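Lipoprotein (Colwellia psychrerythraea, PDB 3O0Y) is of unknown function but, as a putative lipoprotein of a family grouped with the MA clan of peptidases, may act as a peptidase-like enzyme. Local coordinates at residues A50-L55 and Q153-I158; Q106-G111 and A464-Y469; L112-A117 and I292-D297; Q327-G332 and V339-E344; P345-E350 and D490-L495. One frame throughout, in Å; residues are numbered along the deposited sequence.

Contact 1 of 5, residues A50-L55 and Q153-I158; sequences ATMYGL and QNDQPI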
# COMPACT_ATOMS: atom_id res chain seq x y z
N ALA A 50 10.68 -4.20 10.03
CA ALA A 50 11.73 -5.17 9.94
C ALA A 50 11.12 -6.56 10.04
O ALA A 50 11.40 -7.44 9.22
CB ALA A 50 12.77 -4.97 11.10
N THR A 51 10.30 -6.78 11.08
CA THR A 51 9.60 -8.08 11.19
C THR A 51 8.76 -8.48 9.93
O THR A 51 8.80 -9.63 9.48
CB THR A 51 8.70 -8.08 12.45
OG1 THR A 51 9.55 -7.89 13.59
CG2 THR A 51 7.86 -9.43 12.52
N MET A 52 8.05 -7.51 9.36
CA MET A 52 7.24 -7.69 8.15
C MET A 52 8.10 -8.27 7.02
O MET A 52 7.69 -9.22 6.32
CB MET A 52 6.58 -6.33 7.74
CG MET A 52 5.46 -6.38 6.80
SD MET A 52 4.79 -4.67 6.49
CE MET A 52 6.26 -3.87 5.86
N TYR A 53 9.33 -7.77 6.87
CA TYR A 53 10.21 -8.23 5.79
C TYR A 53 11.06 -9.42 6.16
O TYR A 53 11.71 -10.07 5.31
CB TYR A 53 11.10 -7.09 5.37
CG TYR A 53 10.42 -6.17 4.46
CD1 TYR A 53 9.98 -6.66 3.24
CD2 TYR A 53 10.21 -4.88 4.78
CE1 TYR A 53 9.36 -5.90 2.36
CE2 TYR A 53 9.52 -4.05 3.85
CZ TYR A 53 9.09 -4.62 2.67
OH TYR A 53 8.42 -3.98 1.63
N GLY A 54 10.94 -9.84 7.42
CA GLY A 54 11.68 -10.97 7.92
C GLY A 54 13.14 -10.69 8.19
O GLY A 54 13.98 -11.61 8.08
N LEU A 55 13.47 -9.44 8.52
CA LEU A 55 14.82 -9.03 8.75
C LEU A 55 15.24 -9.37 10.18
O LEU A 55 14.39 -9.42 11.09
CB LEU A 55 15.00 -7.55 8.55
CG LEU A 55 14.58 -7.05 7.16
CD1 LEU A 55 14.93 -5.55 7.09
CD2 LEU A 55 15.19 -7.97 6.02
N GLN A 153 0.24 -10.07 14.31
CA GLN A 153 -0.66 -11.19 14.20
C GLN A 153 -0.43 -11.96 12.91
O GLN A 153 -0.75 -13.15 12.83
CB GLN A 153 -2.11 -10.71 14.30
CG GLN A 153 -2.49 -10.18 15.67
CD GLN A 153 -3.82 -9.48 15.70
OE1 GLN A 153 -4.66 -9.65 14.81
NE2 GLN A 153 -3.99 -8.60 16.68
N ASN A 154 0.16 -11.33 11.91
CA ASN A 154 0.34 -11.98 10.62
C ASN A 154 1.74 -12.38 10.28
O ASN A 154 1.96 -13.38 9.62
CB ASN A 154 -0.23 -11.05 9.53
CG ASN A 154 -1.73 -11.08 9.56
OD1 ASN A 154 -2.35 -12.04 9.05
ND2 ASN A 154 -2.33 -10.14 10.27
N ASP A 155 2.69 -11.50 10.54
CA ASP A 155 4.02 -11.65 10.03
C ASP A 155 5.02 -12.13 11.06
O ASP A 155 6.05 -12.68 10.72
CB ASP A 155 4.50 -10.29 9.50
CG ASP A 155 3.60 -9.74 8.40
OD1 ASP A 155 3.39 -10.45 7.40
OD2 ASP A 155 3.16 -8.58 8.54
N GLN A 156 4.76 -11.90 12.34
CA GLN A 156 5.70 -12.27 13.37
C GLN A 156 5.65 -13.77 13.63
O GLN A 156 4.60 -14.31 13.93
CB GLN A 156 5.36 -11.50 14.64
CG GLN A 156 6.38 -11.72 15.74
CD GLN A 156 6.30 -10.78 16.92
OE1 GLN A 156 6.77 -11.14 18.03
NE2 GLN A 156 5.85 -9.60 16.70
N PRO A 157 6.79 -14.46 13.50
CA PRO A 157 6.72 -15.93 13.68
C PRO A 157 6.46 -16.31 15.11
O PRO A 157 6.97 -15.67 15.99
CB PRO A 157 8.12 -16.39 13.30
CG PRO A 157 8.98 -15.22 13.45
CD PRO A 157 8.16 -14.00 13.18
N ILE A 158 5.68 -17.38 15.33
CA ILE A 158 5.55 -17.97 16.65
C ILE A 158 5.74 -19.46 16.51
O ILE A 158 4.77 -20.20 16.38
CB ILE A 158 4.19 -17.61 17.31
CG1 ILE A 158 4.07 -16.08 17.42
CG2 ILE A 158 4.10 -18.18 18.69
CD1 ILE A 158 2.71 -15.65 17.70
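The flat carboxylate of Asp-155 runs alongside Met-52, the two side chains pointing the same way, and it touches the methionine through OD2, which stands 3.6 Å from Met-52 CG. CB of Asp-155 adds a looser approach, 4.0 Å from Met-52 CA. With CG anti to the carbonyl carbon (chi1 -59°), the aspartate sets its acid group beside the last turn of helix 47-53. There the other oxygen, OD1, forms a salt bridge with Lys-413, whose NZ also bonds to the carbonyl of Met-52. Beside this pair, Thr-51 CG2 rests 3.7 Å from Gln-156 CA, while the threonine hydroxyl turns off to bond Ala-47 O and Arg-170 NH1; threonine suits a place needing both characters. Helix 47-53 ends just beyond in a Schellman motif, with Gly-54 taking the positive phi, and 153-158 is leaving helix 144-154. A leucine in place of Asp-155 would probably leave the Lys-413 ammonium without its charged mate and less firmly fixed at the helix end. No hydrogen bond joins the two segments directly: the touches are van der Waals contacts, methyl on backbone carbon and carboxylate oxygen on methylene, and Lys-413 supplies a polar link by bonding to both sides.

Contact 2 of 5, residues Q106-G111 and A464-Y469; sequences QQVMAG and APYNAY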
# COMPACT_ATOMS: atom_id res chain seq x y z
N GLN A 106 22.79 6.13 -6.66
CA GLN A 106 22.96 7.39 -5.96
C GLN A 106 21.71 8.21 -6.01
O GLN A 106 21.28 8.76 -4.99
CB GLN A 106 24.13 8.20 -6.55
CG GLN A 106 24.34 9.51 -5.81
CD GLN A 106 25.59 10.23 -6.35
OE1 GLN A 106 25.98 10.03 -7.50
NE2 GLN A 106 26.28 10.93 -5.49
N GLN A 107 21.16 8.37 -7.20
CA GLN A 107 19.95 9.19 -7.37
C GLN A 107 18.76 8.59 -6.65
O GLN A 107 18.05 9.31 -5.90
CB GLN A 107 19.63 9.38 -8.83
CG GLN A 107 18.39 10.24 -9.05
CD GLN A 107 18.24 10.71 -10.53
OE1 GLN A 107 19.19 10.57 -11.30
NE2 GLN A 107 17.07 11.30 -10.89
N VAL A 108 18.55 7.29 -6.80
CA VAL A 108 17.44 6.64 -6.12
C VAL A 108 17.63 6.67 -4.61
O VAL A 108 16.72 6.97 -3.85
CB VAL A 108 17.23 5.21 -6.58
CG1 VAL A 108 16.15 4.51 -5.73
CG2 VAL A 108 16.91 5.25 -8.09
N MET A 109 18.82 6.34 -4.12
CA MET A 109 18.96 6.32 -2.70
C MET A 109 18.90 7.72 -2.04
O MET A 109 18.44 7.82 -0.91
CB MET A 109 20.23 5.59 -2.27
CG MET A 109 20.16 4.11 -2.51
SD MET A 109 18.99 3.17 -1.49
CE MET A 109 19.65 3.59 0.17
N ALA A 110 19.40 8.76 -2.71
CA ALA A 110 19.20 10.17 -2.21
C ALA A 110 17.69 10.46 -2.14
O ALA A 110 17.19 11.04 -1.18
CB ALA A 110 19.95 11.22 -3.10
N GLY A 111 16.96 10.01 -3.17
CA GLY A 111 15.48 10.24 -3.21
C GLY A 111 14.75 9.49 -2.12
O GLY A 111 13.85 10.02 -1.53
N ALA A 464 11.83 -0.65 -2.36
CA ALA A 464 11.56 0.79 -2.47
C ALA A 464 10.06 0.97 -2.71
O ALA A 464 9.54 0.39 -3.66
CB ALA A 464 12.36 1.35 -3.72
N PRO A 465 9.38 1.79 -1.89
CA PRO A 465 7.92 1.91 -2.01
C PRO A 465 7.57 3.18 -2.80
O PRO A 465 7.18 4.20 -2.12
CB PRO A 465 7.47 2.23 -0.60
CG PRO A 465 8.61 2.81 0.04
CD PRO A 465 9.86 2.41 -0.66
N TYR A 466 8.04 3.30 -4.02
CA TYR A 466 7.63 4.32 -4.98
C TYR A 466 6.15 4.08 -5.40
O TYR A 466 5.85 3.23 -6.23
CB TYR A 466 8.55 4.26 -6.19
CG TYR A 466 9.87 4.91 -5.92
CD1 TYR A 466 9.94 6.30 -5.77
CD2 TYR A 466 11.03 4.16 -5.74
CE1 TYR A 466 11.16 6.91 -5.44
CE2 TYR A 466 12.22 4.80 -5.42
CZ TYR A 466 12.28 6.13 -5.30
OH TYR A 466 13.51 6.75 -5.03
N ASN A 467 5.26 4.84 -4.86
CA ASN A 467 3.82 4.64 -5.08
C ASN A 467 3.40 4.71 -6.55
O ASN A 467 2.57 3.91 -7.00
CB ASN A 467 3.06 5.71 -4.24
CG ASN A 467 1.59 5.51 -4.17
OD1 ASN A 467 1.11 4.52 -3.61
ND2 ASN A 467 0.85 6.50 -4.64
N ALA A 468 3.90 5.70 -7.31
CA ALA A 468 3.50 5.88 -8.69
C ALA A 468 4.00 4.72 -9.52
O ALA A 468 3.26 4.15 -10.31
CB ALA A 468 3.96 7.22 -9.24
N TYR A 469 5.20 4.28 -9.25
CA TYR A 469 5.74 3.09 -9.94
C TYR A 469 4.90 1.85 -9.62
O TYR A 469 4.54 1.06 -10.51
CB TYR A 469 7.22 2.86 -9.59
CG TYR A 469 7.79 1.63 -10.23
CD1 TYR A 469 8.54 1.67 -11.36
CD2 TYR A 469 7.60 0.42 -9.60
CE1 TYR A 469 9.06 0.52 -11.91
CE2 TYR A 469 8.07 -0.75 -10.17
CZ TYR A 469 8.83 -0.69 -11.28
OH TYR A 469 9.35 -1.87 -11.82
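Tyr-466, the N-cap residue of helix 467-483, reaches out of the turn ahead of that helix to meet Val-108 on helix 100-117 in this largely helical protein. The meeting is at the rim of the phenol: Val-108 CG1 lies near the ring plane, 3.5 Å from Tyr-466 OH and 4.0 Å from Tyr-466 CE2. That methyl stands anti to the backbone N (chi1 174°), which turns it to the tyrosine, and a branched apolar residue fits well because one branch can meet the ring while the side chain also packs on Arg-461 and Val-597. The phenol oxygen comes over the helix surface, 3.4 Å from Val-108 O and, more loosely, 4.2 Å from Gly-111 C. Leu-112, a turn after Val-108 on the same helix, packs on both Tyr-466 and Ala-464, and Pro-594 also touches the tyrosine. Tyrosine suits the place as a long apolar arm carrying a polar end: its carbon edge meets the valine methyl in van der Waals contact, while its hydroxyl comes near the backbone oxygen Val-108 O.

Contact 3 of 5, residues L112-A117 and I292-D297; sequences LTRYFA and IKQLGD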
# COMPACT_ATOMS: atom_id res chain seq x y z
N LEU A 112 15.11 8.22 -1.90
CA LEU A 112 14.43 7.42 -0.92
C LEU A 112 14.69 7.89 0.48
O LEU A 112 13.80 7.94 1.31
CB LEU A 112 14.78 5.93 -1.03
CG LEU A 112 14.13 5.05 -2.00
CD1 LEU A 112 14.78 3.66 -1.98
CD2 LEU A 112 12.63 5.02 -1.65
N THR A 113 15.94 8.30 0.79
CA THR A 113 16.24 8.79 2.12
C THR A 113 15.49 10.11 2.36
O THR A 113 15.00 10.42 3.47
CB THR A 113 17.73 8.87 2.38
OG1 THR A 113 18.41 9.59 1.32
CG2 THR A 113 18.34 7.46 2.55
N ARG A 114 15.36 10.94 1.32
CA ARG A 114 14.52 12.16 1.43
C ARG A 114 13.01 11.82 1.58
O ARG A 114 12.31 12.45 2.34
CB ARG A 114 14.71 13.08 0.23
CG ARG A 114 13.68 14.18 0.01
CD ARG A 114 13.52 15.21 1.14
NE ARG A 114 12.45 16.15 0.79
CZ ARG A 114 11.15 15.88 0.86
NH1 ARG A 114 10.73 14.68 1.34
NH2 ARG A 114 10.30 16.79 0.43
N TYR A 115 12.57 10.77 0.92
CA TYR A 115 11.19 10.34 1.02
C TYR A 115 10.90 9.93 2.47
O TYR A 115 9.92 10.36 3.05
CB TYR A 115 10.97 9.14 0.13
CG TYR A 115 9.63 8.47 0.20
CD1 TYR A 115 8.53 9.04 -0.38
CD2 TYR A 115 9.48 7.20 0.77
CE1 TYR A 115 7.32 8.39 -0.44
CE2 TYR A 115 8.27 6.53 0.70
CZ TYR A 115 7.19 7.14 0.12
OH TYR A 115 6.01 6.49 0.02
N PHE A 116 11.80 9.20 3.10
CA PHE A 116 11.61 8.82 4.52
C PHE A 116 11.94 9.91 5.53
O PHE A 116 11.48 9.81 6.62
CB PHE A 116 12.37 7.61 4.84
CG PHE A 116 11.89 6.37 4.13
CD1 PHE A 116 10.55 5.94 4.30
CD2 PHE A 116 12.71 5.68 3.26
CE1 PHE A 116 10.06 4.83 3.56
CE2 PHE A 116 12.29 4.58 2.59
CZ PHE A 116 10.94 4.14 2.73
N ALA A 117 12.69 10.94 5.14
CA ALA A 117 12.86 12.12 5.99
C ALA A 117 11.61 12.97 6.02
O ALA A 117 11.43 13.74 6.97
CB ALA A 117 14.09 13.01 5.52
N ILE A 292 2.05 15.31 -3.89
CA ILE A 292 1.99 15.03 -5.33
C ILE A 292 3.34 14.60 -5.85
O ILE A 292 3.43 13.66 -6.65
CB ILE A 292 1.46 16.31 -6.11
CG1 ILE A 292 0.03 16.56 -5.77
CG2 ILE A 292 1.62 16.19 -7.66
CD1 ILE A 292 -0.55 17.88 -6.38
N LYS A 293 4.40 15.30 -5.40
CA LYS A 293 5.77 14.87 -5.79
C LYS A 293 6.12 13.45 -5.26
O LYS A 293 6.60 12.57 -6.02
CB LYS A 293 6.78 15.89 -5.31
CG LYS A 293 8.18 15.39 -5.76
CD LYS A 293 9.29 16.37 -5.95
CE LYS A 293 10.44 15.65 -6.76
NZ LYS A 293 10.11 15.16 -8.18
N GLN A 294 5.85 13.18 -3.98
CA GLN A 294 6.30 11.94 -3.37
C GLN A 294 5.43 10.74 -3.72
O GLN A 294 5.93 9.62 -3.81
CB GLN A 294 6.34 12.06 -1.83
CG GLN A 294 7.26 13.13 -1.23
CD GLN A 294 8.63 13.17 -1.75
OE1 GLN A 294 9.31 12.12 -1.97
NE2 GLN A 294 9.11 14.40 -1.98
N LEU A 295 4.13 10.97 -3.79
CA LEU A 295 3.17 9.87 -4.00
C LEU A 295 2.59 9.81 -5.42
O LEU A 295 2.14 8.76 -5.90
CB LEU A 295 2.08 9.96 -2.92
CG LEU A 295 2.56 9.79 -1.46
CD1 LEU A 295 1.38 10.07 -0.50
CD2 LEU A 295 3.16 8.35 -1.26
N GLY A 296 2.51 10.95 -6.11
CA GLY A 296 2.17 10.93 -7.51
C GLY A 296 3.30 10.94 -8.47
O GLY A 296 3.07 10.78 -9.67
N ASP A 297 4.53 11.14 -7.96
CA ASP A 297 5.75 11.32 -8.74
C ASP A 297 5.54 12.31 -9.90
O ASP A 297 5.84 12.04 -11.07
CB ASP A 297 6.23 9.94 -9.24
CG ASP A 297 7.70 9.89 -9.60
OD1 ASP A 297 8.39 10.94 -9.58
OD2 ASP A 297 8.12 8.79 -10.04
O HOH W 1 5.99 6.79 -2.97
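Gln-294 puts its amide nitrogen NE2 over one face of the Arg-114 guanidinium, 3.6 Å from Arg-114 NH2, the amide and guanidinium planes tilted 31° to each other. Two donors can lie so close because they share an acceptor: the arginine NH2 forms a salt bridge with Asp-290 OD1, and Gln-294 NE2 hydrogen-bonds to the same oxygen, one helical turn before the glutamine. The aspartate probably balances the arginine's charge and draws both N-H groups to it. A bend in the glutamine chain at chi2 (-48°) brings its amide round between Arg-114 and Tyr-115, so that OE1 arrives in plane at the ring edge, 3.6 Å from Tyr-115 CD1. An amide suits this place, as its nitrogen serves the aspartate while its oxygen faces the slightly positive rim of the ring. These residues join the C-terminal parts of two helices, 100-117 and 284-296, whose short segments cross at -113°. Their axes approach no nearer than 11.3 Å, and long side chains are needed to span the gap. Tyr-115 and Gln-294 span it together, the ring sliding past the glutamine chain in the opposite direction until Tyr-115 OH stands 3.6 Å from Leu-295 CD2, a methyl also at the ring edge. The hydroxyl is hydrogen-bonded to Trp-130 O, giving its polar end a partner inside the fold. A water lies 3.0 Å from Tyr-115 OH, making a weak bond, and also reaches Gln-294 O. On the tyrosine's own helix, Tyr-115 CD2 sits 3.7 Å above one face of the Phe-116 ring, offset toward the rim.

Contact 4 of 5, residues Q327-G332 and V339-E344; sequences QGYTKG and VALNEE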
# COMPACT_ATOMS: atom_id res chain seq x y z
N GLN A 327 -23.67 -5.22 -26.04
CA GLN A 327 -24.31 -6.28 -25.24
C GLN A 327 -25.78 -6.07 -25.02
O GLN A 327 -26.44 -6.92 -24.38
CB GLN A 327 -23.62 -6.42 -23.86
CG GLN A 327 -22.18 -6.88 -23.93
CD GLN A 327 -22.04 -8.14 -24.72
OE1 GLN A 327 -22.72 -9.13 -24.44
NE2 GLN A 327 -21.10 -8.15 -25.61
N GLY A 328 -26.32 -4.93 -25.49
CA GLY A 328 -27.74 -4.66 -25.37
C GLY A 328 -28.14 -3.79 -24.17
O GLY A 328 -29.33 -3.70 -23.83
N TYR A 329 -27.15 -3.19 -23.54
CA TYR A 329 -27.33 -2.34 -22.35
C TYR A 329 -27.22 -0.90 -22.79
O TYR A 329 -26.12 -0.40 -22.92
CB TYR A 329 -26.33 -2.69 -21.28
CG TYR A 329 -26.66 -3.98 -20.58
CD1 TYR A 329 -27.27 -3.98 -19.32
CD2 TYR A 329 -26.42 -5.22 -21.20
CE1 TYR A 329 -27.62 -5.20 -18.71
CE2 TYR A 329 -26.80 -6.41 -20.60
CZ TYR A 329 -27.34 -6.41 -19.36
OH TYR A 329 -27.76 -7.61 -18.74
N THR A 330 -28.38 -0.28 -23.08
CA THR A 330 -28.39 0.93 -23.84
C THR A 330 -29.02 2.10 -23.04
O THR A 330 -29.00 3.22 -23.51
CB THR A 330 -29.21 0.81 -25.14
OG1 THR A 330 -30.57 0.81 -24.79
CG2 THR A 330 -28.91 -0.51 -25.87
N LYS A 331 -29.55 1.84 -21.87
CA LYS A 331 -30.27 2.88 -21.07
C LYS A 331 -29.43 3.31 -19.87
O LYS A 331 -28.94 2.47 -19.09
CB LYS A 331 -31.65 2.34 -20.59
CG LYS A 331 -32.41 1.31 -21.54
CD LYS A 331 -33.80 0.61 -20.95
CE LYS A 331 -33.95 -1.00 -21.10
NZ LYS A 331 -34.11 -1.71 -22.49
N GLY A 332 -29.31 4.61 -19.71
CA GLY A 332 -28.76 5.20 -18.49
C GLY A 332 -27.24 5.40 -18.60
O GLY A 332 -26.60 5.09 -19.66
N VAL A 339 -24.21 -0.96 -12.20
CA VAL A 339 -25.06 -1.33 -11.04
C VAL A 339 -26.09 -2.39 -11.37
O VAL A 339 -26.25 -3.34 -10.63
CB VAL A 339 -25.72 -0.08 -10.48
CG1 VAL A 339 -26.82 -0.49 -9.52
CG2 VAL A 339 -24.67 0.84 -9.84
N ALA A 340 -26.74 -2.25 -12.53
CA ALA A 340 -27.72 -3.20 -13.00
C ALA A 340 -27.07 -4.57 -13.23
O ALA A 340 -27.63 -5.59 -12.81
CB ALA A 340 -28.37 -2.72 -14.38
N LEU A 341 -25.89 -4.60 -13.82
CA LEU A 341 -25.26 -5.87 -14.06
C LEU A 341 -24.94 -6.53 -12.72
O LEU A 341 -24.99 -7.72 -12.62
CB LEU A 341 -23.98 -5.71 -14.88
CG LEU A 341 -24.15 -5.33 -16.36
CD1 LEU A 341 -22.82 -4.85 -16.98
CD2 LEU A 341 -24.78 -6.44 -17.18
N ASN A 342 -24.51 -5.77 -11.72
CA ASN A 342 -24.12 -6.35 -10.44
C ASN A 342 -25.34 -7.02 -9.76
O ASN A 342 -25.14 -7.83 -8.86
CB ASN A 342 -23.57 -5.23 -9.62
CG ASN A 342 -22.54 -5.64 -8.55
OD1 ASN A 342 -22.65 -6.69 -7.89
ND2 ASN A 342 -21.64 -4.70 -8.27
N GLU A 343 -26.57 -6.79 -10.23
CA GLU A 343 -27.75 -7.42 -9.67
C GLU A 343 -28.10 -8.72 -10.33
O GLU A 343 -28.90 -9.50 -9.78
CB GLU A 343 -28.96 -6.49 -9.73
CG GLU A 343 -28.68 -5.08 -9.26
CD GLU A 343 -28.86 -4.85 -7.81
OE1 GLU A 343 -28.95 -5.89 -7.08
OE2 GLU A 343 -28.91 -3.62 -7.42
N GLU A 344 -27.46 -9.07 -11.46
CA GLU A 344 -27.90 -10.23 -12.16
C GLU A 344 -27.31 -11.52 -11.65
O GLU A 344 -26.13 -11.57 -11.30
CB GLU A 344 -27.56 -10.11 -13.66
CG GLU A 344 -28.24 -8.89 -14.31
CD GLU A 344 -27.88 -8.68 -15.79
OE1 GLU A 344 -27.07 -9.49 -16.34
OE2 GLU A 344 -28.41 -7.65 -16.36
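The backbones of Tyr-329 and Leu-341 stay well separated, with CA atoms 9.2 Å apart, the tyrosine following the Schellman motif in which Gly-328 takes positive phi to end helix 302-326. Side chains close the gap. Tyr-329 points its ring at helix 334-342, where Leu-341 CD2 lies over one face, 3.4 Å from Tyr-329 CZ. The leucine has CG anti to the carbonyl carbon (chi1 -71°), which carries its end towards the tyrosine; its branched apolar end fits a ring face and also packs on Phe-347 and Phe-492. From the opposite direction comes Glu-344, its chain extended beyond CG and long enough to offer the phenol an acceptor, OE2, in plane at the ring edge. Here Tyr-329 OH donates to Glu-344 OE2 in a hydrogen bond modelled at 2.5 Å, a length so short that its exact value is doubtful. OE1 of the same carboxylate forms a salt bridge with Arg-346. A phenylalanine in place of Tyr-329 would probably leave Glu-344 OE2 without this donor and the carboxylate freer to turn about its remaining arginine tie. A bound TRS molecule, probably from the crystallisation liquor, bonds weakly to the same hydroxyl. The phenol thus joins two ends of a short helical excursion through unlike chemistry, its face apolar and its hydroxyl tied to an acid.

Contact 5 of 5, residues P345-E350 and D490-L495; sequences PRFLYE and DPFGDL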
# COMPACT_ATOMS: atom_id res chain seq x y z
N PRO A 345 -28.14 -12.59 -11.59
CA PRO A 345 -27.63 -13.76 -10.97
C PRO A 345 -26.40 -14.40 -11.64
O PRO A 345 -25.61 -15.07 -10.97
CB PRO A 345 -28.82 -14.74 -10.98
CG PRO A 345 -29.84 -14.14 -11.77
CD PRO A 345 -29.57 -12.70 -11.92
N ARG A 346 -26.24 -14.26 -12.96
CA ARG A 346 -25.12 -14.82 -13.62
C ARG A 346 -23.80 -14.22 -13.11
O ARG A 346 -22.78 -14.79 -13.39
CB ARG A 346 -25.21 -14.61 -15.14
CG ARG A 346 -25.23 -13.19 -15.54
CD ARG A 346 -25.48 -13.05 -17.07
NE ARG A 346 -25.78 -11.69 -17.45
CZ ARG A 346 -25.62 -11.18 -18.67
NH1 ARG A 346 -25.14 -11.91 -19.71
NH2 ARG A 346 -25.96 -9.94 -18.86
N PHE A 347 -23.84 -13.07 -12.45
CA PHE A 347 -22.64 -12.35 -11.98
C PHE A 347 -22.41 -12.47 -10.48
O PHE A 347 -21.53 -11.78 -9.93
CB PHE A 347 -22.59 -10.90 -12.44
CG PHE A 347 -22.60 -10.73 -13.93
CD1 PHE A 347 -21.66 -11.40 -14.72
CD2 PHE A 347 -23.56 -9.94 -14.57
CE1 PHE A 347 -21.68 -11.27 -16.08
CE2 PHE A 347 -23.56 -9.79 -15.93
CZ PHE A 347 -22.65 -10.49 -16.69
N LEU A 348 -23.18 -13.33 -9.80
CA LEU A 348 -23.12 -13.39 -8.31
C LEU A 348 -22.83 -14.80 -7.87
O LEU A 348 -23.55 -15.78 -8.25
CB LEU A 348 -24.45 -12.95 -7.70
CG LEU A 348 -24.83 -11.51 -7.88
CD1 LEU A 348 -26.32 -11.36 -7.49
CD2 LEU A 348 -23.84 -10.61 -7.12
N TYR A 349 -21.78 -14.97 -7.06
CA TYR A 349 -21.59 -16.19 -6.36
C TYR A 349 -22.61 -16.35 -5.27
O TYR A 349 -23.08 -15.34 -4.67
CB TYR A 349 -20.16 -16.25 -5.75
CG TYR A 349 -19.02 -16.19 -6.72
CD1 TYR A 349 -18.67 -17.31 -7.44
CD2 TYR A 349 -18.35 -15.00 -6.98
CE1 TYR A 349 -17.62 -17.27 -8.34
CE2 TYR A 349 -17.27 -14.94 -7.87
CZ TYR A 349 -16.95 -16.09 -8.56
OH TYR A 349 -15.93 -16.05 -9.49
N GLU A 350 -22.94 -17.59 -4.97
CA GLU A 350 -23.92 -17.87 -3.93
C GLU A 350 -23.35 -17.43 -2.57
O GLU A 350 -22.14 -17.59 -2.31
CB GLU A 350 -24.22 -19.39 -3.96
CG GLU A 350 -25.13 -19.86 -2.87
CD GLU A 350 -25.42 -21.37 -2.94
OE1 GLU A 350 -24.51 -22.24 -2.68
OE2 GLU A 350 -26.61 -21.65 -3.27
N ASP A 490 -15.03 -12.71 -23.31
CA ASP A 490 -15.37 -12.25 -21.97
C ASP A 490 -15.64 -10.75 -21.88
O ASP A 490 -14.91 -10.01 -21.21
CB ASP A 490 -14.35 -12.71 -20.93
CG ASP A 490 -14.77 -12.44 -19.47
OD1 ASP A 490 -15.94 -12.13 -19.16
OD2 ASP A 490 -13.88 -12.57 -18.59
N PRO A 491 -16.69 -10.29 -22.57
CA PRO A 491 -16.97 -8.85 -22.60
C PRO A 491 -17.32 -8.25 -21.26
O PRO A 491 -16.93 -7.10 -20.98
CB PRO A 491 -18.18 -8.73 -23.56
CG PRO A 491 -18.78 -10.11 -23.61
CD PRO A 491 -17.61 -11.05 -23.47
N PHE A 492 -17.96 -9.01 -20.40
CA PHE A 492 -18.30 -8.45 -19.08
C PHE A 492 -17.09 -8.35 -18.17
O PHE A 492 -16.95 -7.35 -17.46
CB PHE A 492 -19.47 -9.16 -18.45
CG PHE A 492 -20.75 -9.01 -19.26
CD1 PHE A 492 -21.44 -7.86 -19.25
CD2 PHE A 492 -21.18 -10.03 -20.08
CE1 PHE A 492 -22.62 -7.71 -19.98
CE2 PHE A 492 -22.34 -9.88 -20.85
CZ PHE A 492 -23.05 -8.71 -20.81
N GLY A 493 -16.18 -9.33 -18.22
CA GLY A 493 -14.90 -9.17 -17.51
C GLY A 493 -14.11 -7.99 -17.99
O GLY A 493 -13.46 -7.29 -17.23
N ASP A 494 -14.16 -7.73 -19.30
CA ASP A 494 -13.51 -6.57 -19.87
C ASP A 494 -14.10 -5.30 -19.32
O ASP A 494 -13.40 -4.38 -18.94
CB ASP A 494 -13.62 -6.60 -21.40
CG ASP A 494 -12.72 -5.62 -22.10
OD1 ASP A 494 -11.64 -5.27 -21.56
OD2 ASP A 494 -13.07 -5.22 -23.27
N LEU A 495 -15.40 -5.25 -19.23
CA LEU A 495 -16.03 -4.12 -18.52
C LEU A 495 -15.63 -3.96 -17.09
O LEU A 495 -15.47 -2.81 -16.63
CB LEU A 495 -17.56 -4.21 -18.63
CG LEU A 495 -18.23 -3.93 -19.97
CD1 LEU A 495 -19.72 -4.37 -20.03
CD2 LEU A 495 -18.13 -2.38 -20.29
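Arg-346 and Phe-347, on a 3-10 turn that follows helix 334-342, close together on Phe-492 in the first turn of helix 491-515. The aromatic part is an oblique pair: the rings of Phe-347 and Phe-492 lie with centroids 5.1 Å apart and planes at 55°. Phe-347 CZ comes over one face of its partner, towards the rim, 3.5 Å from Phe-492 CG. Leu-341 packs on both rings and Phe-430 meets Phe-347 edge-to-face, so phenylalanine suits an apolar cluster of this kind. The charged part is an off-centre cation-pi interaction, with Arg-346 CZ 4.6 Å from the Phe-492 ring centroid and NH1 3.6 Å from Phe-492 CE2. Arg-346 has its first torsion at 61°, between the backbone N and carbonyl carbon, which puts Arg-346 CG 3.7 Å above the centre of the Phe-347 ring, the chain running on extended to NE. NE forms a salt bridge with Glu-344, which holds the guanidinium beside the rings, its plane 64° from that of Phe-492. The polar part belongs to the helix start, where Asp-490 is the N-cap and its OD2 forms a salt bridge with Lys-433. Asp-490 OD1 accepts from Gly-493 N at 3.0 Å, the donor approaching from above the carboxylate plane.

Overall arrangement
All five contacts are only partly buried, but their depth differs. Contacts 2 and 3 lie nearest the middle of the chain, share helix 100-117 and touch each other, with Asn-467 bonding to the carbonyl of Leu-295; each uses a tyrosine to reach between elements far apart in sequence. Contact 1 lies near them without touching, its nearest atoms about 6 Å from contact 2, and relies on methyl and methylene touches with a lysine as intermediary. Contacts 4 and 5 sit farther out, with centres about 11 Å apart, and follow one another in the chain. They are linked through Leu-341, Glu-344 and Arg-346, and combine aromatic faces with charged groups, whereas contact 2 is mainly apolar.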